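Local structure of cytosol aminopeptidase (Staphylococcus aureus subsp. aureus, 3KZW) at residues E357-L370 with K445-N457. The protein is probably a metal-dependent leucyl aminopeptidase that removes amino-terminal residues from peptides. Sequence-based numbering, arbitrary orientation.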
loop_
_atom_site.group_PDB
_atom_site.type_symbol
_atom_site.label_atom_id
_atom_site.label_comp_id
_atom_site.label_asym_id
_atom_site.label_seq_id
_atom_site.Cartn_x
_atom_site.Cartn_y
_atom_site.Cartn_z
ATOM N N GLU A 357 22.502 -15.942 -26.788
ATOM C CA GLU A 357 22.769 -14.923 -25.777
ATOM C C GLU A 357 22.189 -15.326 -24.426
ATOM O O GLU A 357 21.160 -16.005 -24.359
ATOM C CB GLU A 357 22.178 -13.579 -26.210
ATOM C CG GLU A 357 22.862 -12.956 -27.414
ATOM C CD GLU A 357 22.095 -11.774 -27.976
ATOM O OE1 GLU A 357 20.960 -11.978 -28.467
ATOM O OE2 GLU A 357 22.636 -10.644 -27.934
ATOM N N THR A 358 22.853 -14.903 -23.354
ATOM C CA THR A 358 22.376 -15.160 -21.996
ATOM C C THR A 358 21.483 -14.028 -21.497
ATOM O O THR A 358 21.784 -12.851 -21.704
ATOM C CB THR A 358 23.537 -15.367 -21.003
ATOM O OG1 THR A 358 24.447 -14.264 -21.093
ATOM C CG2 THR A 358 24.277 -16.664 -21.300
ATOM N N VAL A 359 20.384 -14.401 -20.844
ATOM C CA VAL A 359 19.399 -13.444 -20.344
ATOM C C VAL A 359 19.176 -13.644 -18.848
ATOM O O VAL A 359 18.826 -14.739 -18.410
ATOM C CB VAL A 359 18.039 -13.574 -21.093
ATOM C CG1 VAL A 359 17.022 -12.569 -20.556
ATOM C CG2 VAL A 359 18.226 -13.389 -22.595
ATOM N N GLU A 360 19.393 -12.586 -18.071
ATOM C CA GLU A 360 19.060 -12.591 -16.651
ATOM C C GLU A 360 17.613 -12.146 -16.477
ATOM O O GLU A 360 17.221 -11.080 -16.956
ATOM C CB GLU A 360 19.998 -11.673 -15.864
ATOM C CG GLU A 360 19.751 -11.670 -14.353
ATOM C CD GLU A 360 20.581 -10.633 -13.603
ATOM O OE1 GLU A 360 20.849 -9.545 -14.159
ATOM O OE2 GLU A 360 20.963 -10.906 -12.443
ATOM N N VAL A 361 16.821 -12.974 -15.802
ATOM C CA VAL A 361 15.425 -12.657 -15.536
ATOM C C VAL A 361 15.315 -12.007 -14.163
ATOM O O VAL A 361 15.606 -12.638 -13.149
ATOM C CB VAL A 361 14.523 -13.916 -15.618
ATOM C CG1 VAL A 361 13.091 -13.587 -15.217
ATOM C CG2 VAL A 361 14.556 -14.506 -17.023
ATOM N N MET A 362 14.910 -10.739 -14.138
ATOM C CA MET A 362 14.742 -10.007 -12.880
ATOM C C MET A 362 13.275 -9.817 -12.491
ATOM O O MET A 362 12.970 -9.448 -11.354
ATOM C CB MET A 362 15.459 -8.657 -12.944
ATOM C CG MET A 362 16.982 -8.761 -12.966
ATOM S SD MET A 362 17.693 -9.695 -11.584
ATOM C CE MET A 362 17.514 -8.522 -10.236
ATOM N N ASN A 363 12.379 -10.076 -13.441
ATOM C CA ASN A 363 10.941 -9.960 -13.235
ATOM C C ASN A 363 10.232 -11.010 -14.085
ATOM O O ASN A 363 10.261 -10.946 -15.317
ATOM C CB ASN A 363 10.479 -8.542 -13.598
ATOM C CG ASN A 363 8.993 -8.302 -13.337
ATOM O OD1 ASN A 363 8.254 -9.190 -12.913
ATOM N ND2 ASN A 363 8.553 -7.078 -13.599
ATOM N N THR A 364 9.606 -11.979 -13.423
ATOM C CA THR A 364 8.936 -13.082 -14.120
ATOM C C THR A 364 7.608 -12.662 -14.758
ATOM O O THR A 364 7.043 -13.399 -15.568
ATOM C CB THR A 364 8.712 -14.308 -13.199
ATOM O OG1 THR A 364 7.905 -13.931 -12.078
ATOM C CG2 THR A 364 10.044 -14.871 -12.706
ATOM N N ASP A 365 7.118 -11.479 -14.394
ATOM C CA ASP A 365 5.907 -10.926 -14.993
ATOM C C ASP A 365 6.219 -10.237 -16.328
ATOM O O ASP A 365 5.311 -9.867 -17.078
ATOM C CB ASP A 365 5.211 -9.966 -14.021
ATOM C CG ASP A 365 3.756 -9.694 -14.395
ATOM O OD1 ASP A 365 3.215 -10.383 -15.292
ATOM O OD2 ASP A 365 3.151 -8.785 -13.785
ATOM N N ALA A 366 7.507 -10.072 -16.615
ATOM C CA ALA A 366 7.960 -9.631 -17.928
ATOM C C ALA A 366 8.239 -10.855 -18.806
ATOM O O ALA A 366 9.321 -10.991 -19.386
ATOM C CB ALA A 366 9.195 -8.756 -17.795
ATOM N N GLU A 367 7.246 -11.739 -18.894
ATOM C CA GLU A 367 7.382 -13.022 -19.587
ATOM C C GLU A 367 7.183 -12.900 -21.102
ATOM O O GLU A 367 7.730 -13.694 -21.872
ATOM C CB GLU A 367 6.423 -14.066 -18.987
ATOM C CG GLU A 367 4.974 -14.050 -19.511
ATOM C CD GLU A 367 4.176 -12.799 -19.131
ATOM O OE1 GLU A 367 4.402 -12.220 -18.046
ATOM O OE2 GLU A 367 3.292 -12.404 -19.923
ATOM N N GLY A 368 6.407 -11.900 -21.514
ATOM C CA GLY A 368 6.043 -11.718 -22.914
ATOM C C GLY A 368 7.236 -11.465 -23.809
ATOM O O GLY A 368 7.386 -12.108 -24.847
ATOM N N ARG A 369 8.088 -10.529 -23.401
ATOM C CA ARG A 369 9.288 -10.183 -24.162
ATOM C C ARG A 369 10.254 -11.365 -24.300
ATOM O O ARG A 369 11.016 -11.442 -25.264
ATOM C CB ARG A 369 9.993 -8.967 -23.546
ATOM C CG ARG A 369 10.519 -9.175 -22.128
ATOM C CD ARG A 369 10.783 -7.853 -21.431
ATOM N NE ARG A 369 9.551 -7.225 -20.954
ATOM C CZ ARG A 369 9.498 -6.099 -20.248
ATOM N NH1 ARG A 369 10.610 -5.451 -19.924
ATOM N NH2 ARG A 369 8.327 -5.615 -19.864
ATOM N N LEU A 370 10.206 -12.283 -23.336
ATOM C CA LEU A 370 11.057 -13.471 -23.350
ATOM C C LEU A 370 10.631 -14.463 -24.430
ATOM O O LEU A 370 11.467 -14.922 -25.209
ATOM C CB LEU A 370 11.078 -14.151 -21.977
ATOM C CG LEU A 370 11.717 -13.387 -20.810
ATOM C CD1 LEU A 370 11.397 -14.072 -19.494
ATOM C CD2 LEU A 370 13.228 -13.233 -20.983
ATOM N N LYS A 445 21.123 -4.171 -21.814
ATOM C CA LYS A 445 22.395 -4.850 -21.583
ATOM C C LYS A 445 22.927 -4.621 -20.163
ATOM O O LYS A 445 24.013 -5.093 -19.821
ATOM C CB LYS A 445 23.431 -4.396 -22.616
ATOM C CG LYS A 445 23.065 -4.734 -24.066
ATOM C CD LYS A 445 23.966 -4.023 -25.076
ATOM C CE LYS A 445 25.321 -4.709 -25.213
ATOM N NZ LYS A 445 26.185 -4.042 -26.231
ATOM N N HIS A 446 22.158 -3.904 -19.342
ATOM C CA HIS A 446 22.564 -3.591 -17.968
ATOM C C HIS A 446 22.344 -4.765 -17.009
ATOM O O HIS A 446 21.483 -4.718 -16.121
ATOM C CB HIS A 446 21.861 -2.328 -17.444
ATOM C CG HIS A 446 22.339 -1.055 -18.073
ATOM N ND1 HIS A 446 21.584 0.098 -18.078
ATOM C CD2 HIS A 446 23.491 -0.753 -18.718
ATOM C CE1 HIS A 446 22.251 1.057 -18.697
ATOM N NE2 HIS A 446 23.412 0.566 -19.095
ATOM N N SER A 447 23.127 -5.821 -17.209
ATOM C CA SER A 447 23.155 -6.959 -16.302
ATOM C C SER A 447 24.577 -7.171 -15.817
ATOM O O SER A 447 25.529 -7.058 -16.593
ATOM C CB SER A 447 22.656 -8.220 -17.000
ATOM O OG SER A 447 22.775 -9.345 -16.147
ATOM N N ASP A 448 24.719 -7.483 -14.531
ATOM C CA ASP A 448 26.031 -7.722 -13.939
ATOM C C ASP A 448 26.556 -9.121 -14.247
ATOM O O ASP A 448 27.728 -9.414 -14.007
ATOM C CB ASP A 448 25.988 -7.500 -12.422
ATOM C CG ASP A 448 25.771 -6.037 -12.044
ATOM O OD1 ASP A 448 26.317 -5.143 -12.736
ATOM O OD2 ASP A 448 25.059 -5.782 -11.044
ATOM N N ILE A 449 25.692 -9.971 -14.796
ATOM C CA ILE A 449 26.018 -11.382 -14.990
ATOM C C ILE A 449 25.817 -11.879 -16.434
ATOM O O ILE A 449 26.680 -12.571 -16.978
ATOM C CB ILE A 449 25.270 -12.273 -13.952
ATOM C CG1 ILE A 449 25.658 -13.745 -14.102
ATOM C CG2 ILE A 449 23.751 -12.064 -14.031
ATOM C CD1 ILE A 449 25.283 -14.598 -12.910
ATOM N N ALA A 450 24.698 -11.507 -17.051
ATOM C CA ALA A 450 24.345 -12.007 -18.378
ATOM C C ALA A 450 24.557 -10.969 -19.481
ATOM O O ALA A 450 24.892 -9.818 -19.202
ATOM C CB ALA A 450 22.902 -12.512 -18.384
ATOM N N ASP A 451 24.368 -11.393 -20.730
ATOM C CA ASP A 451 24.428 -10.496 -21.886
ATOM C C ASP A 451 23.285 -9.491 -21.857
ATOM O O ASP A 451 23.474 -8.319 -22.186
ATOM C CB ASP A 451 24.371 -11.288 -23.198
ATOM C CG ASP A 451 25.578 -12.190 -23.399
ATOM O OD1 ASP A 451 26.713 -11.749 -23.129
ATOM O OD2 ASP A 451 25.397 -13.340 -23.846
ATOM N N LEU A 452 22.101 -9.963 -21.467
ATOM C CA LEU A 452 20.894 -9.137 -21.441
ATOM C C LEU A 452 20.116 -9.280 -20.134
ATOM O O LEU A 452 20.252 -10.275 -19.418
ATOM C CB LEU A 452 19.983 -9.475 -22.629
ATOM C CG LEU A 452 20.516 -9.277 -24.053
ATOM C CD1 LEU A 452 19.662 -10.038 -25.049
ATOM C CD2 LEU A 452 20.608 -7.803 -24.428
ATOM N N VAL A 453 19.309 -8.265 -19.834
ATOM C CA VAL A 453 18.398 -8.283 -18.692
ATOM C C VAL A 453 16.980 -7.988 -19.198
ATOM O O VAL A 453 16.809 -7.220 -20.152
ATOM C CB VAL A 453 18.856 -7.298 -17.571
ATOM C CG1 VAL A 453 18.679 -5.834 -17.988
ATOM C CG2 VAL A 453 18.133 -7.583 -16.265
ATOM N N ASN A 454 15.974 -8.606 -18.582
ATOM C CA ASN A 454 14.603 -8.507 -19.090
ATOM C C ASN A 454 13.750 -7.413 -18.442
ATOM O O ASN A 454 12.586 -7.229 -18.807
ATOM C CB ASN A 454 13.890 -9.872 -19.026
ATOM C CG ASN A 454 13.260 -10.154 -17.668
ATOM O OD1 ASN A 454 13.850 -9.887 -16.619
ATOM N ND2 ASN A 454 12.053 -10.710 -17.687
ATOM N N HIS A 455 14.326 -6.686 -17.488
ATOM C CA HIS A 455 13.565 -5.692 -16.735
ATOM C C HIS A 455 14.433 -4.553 -16.211
ATOM O O HIS A 455 15.570 -4.767 -15.787
ATOM C CB HIS A 455 12.831 -6.367 -15.571
ATOM C CG HIS A 455 11.818 -5.493 -14.896
ATOM N ND1 HIS A 455 11.977 -5.030 -13.606
ATOM C CD2 HIS A 455 10.626 -5.011 -15.325
ATOM C CE1 HIS A 455 10.928 -4.297 -13.272
ATOM N NE2 HIS A 455 10.096 -4.266 -14.299
ATOM N N THR A 456 13.878 -3.345 -16.251
ATOM C CA THR A 456 14.508 -2.169 -15.661
ATOM C C THR A 456 13.642 -1.631 -14.523
ATOM O O THR A 456 12.405 -1.690 -14.584
ATOM C CB THR A 456 14.754 -1.050 -16.713
ATOM O OG1 THR A 456 15.373 0.080 -16.085
ATOM C CG2 THR A 456 13.441 -0.606 -17.388
ATOM N N ASN A 457 14.289 -1.110 -13.486
ATOM C CA ASN A 457 13.564 -0.450 -12.405
ATOM C C ASN A 457 13.287 1.017 -12.719
ATOM O O ASN A 457 12.510 1.677 -12.020
ATOM C CB ASN A 457 14.307 -0.604 -11.080
ATOM C CG ASN A 457 14.212 -2.016 -10.523
ATOM O OD1 ASN A 457 13.113 -2.553 -10.332
ATOM N ND2 ASN A 457 15.365 -2.625 -10.252
#
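Asn454 sets its side-chain amide against the backbone of Met362, Asn363 and Ala366, in the loop after strand 358-360, and bonds there through both ends. Its OD1 accepts Met362 N at 2.8 Å, while ND2 donates to Asn363 O at 3.0 Å, close to the plane of the amide, and to Ala366 O at 3.2 Å. Three backbone partners, Met362 N just before the type I turn Asn363-Ala366 and the carbonyls at its two ends, thus hold the amide's rotation; the turn's own bond, from Ala366 N, reaches Asn363 O from the face opposite ND2. Upstream, strands 358-360 and 452-453 pair in parallel: Leu452 N donates to Thr358 O, Glu360 N to Leu452 O and Asn454 N to Glu360 O. They form two strands of a small three-stranded sheet in the catalytic domain, with 350-352 antiparallel on the far side of 358-360. Glu360, with CG anti to the backbone N (chi1 -177°) and an extended chain, reaches Ser447, whose OG donates to Glu360 OE1 from above the carboxylate plane at 2.8 Å and accepts Ile449 N and Ala450 N, an ST motif. The Ile449 side chain crosses the Glu360 chain at about a right angle, its CG2 against the carboxylate. Asn363 CB makes a CH-pi contact over one face of the His455 ring, 3.8 Å from its centroid, with the Asn363 amide nearly perpendicular to the ring (89°).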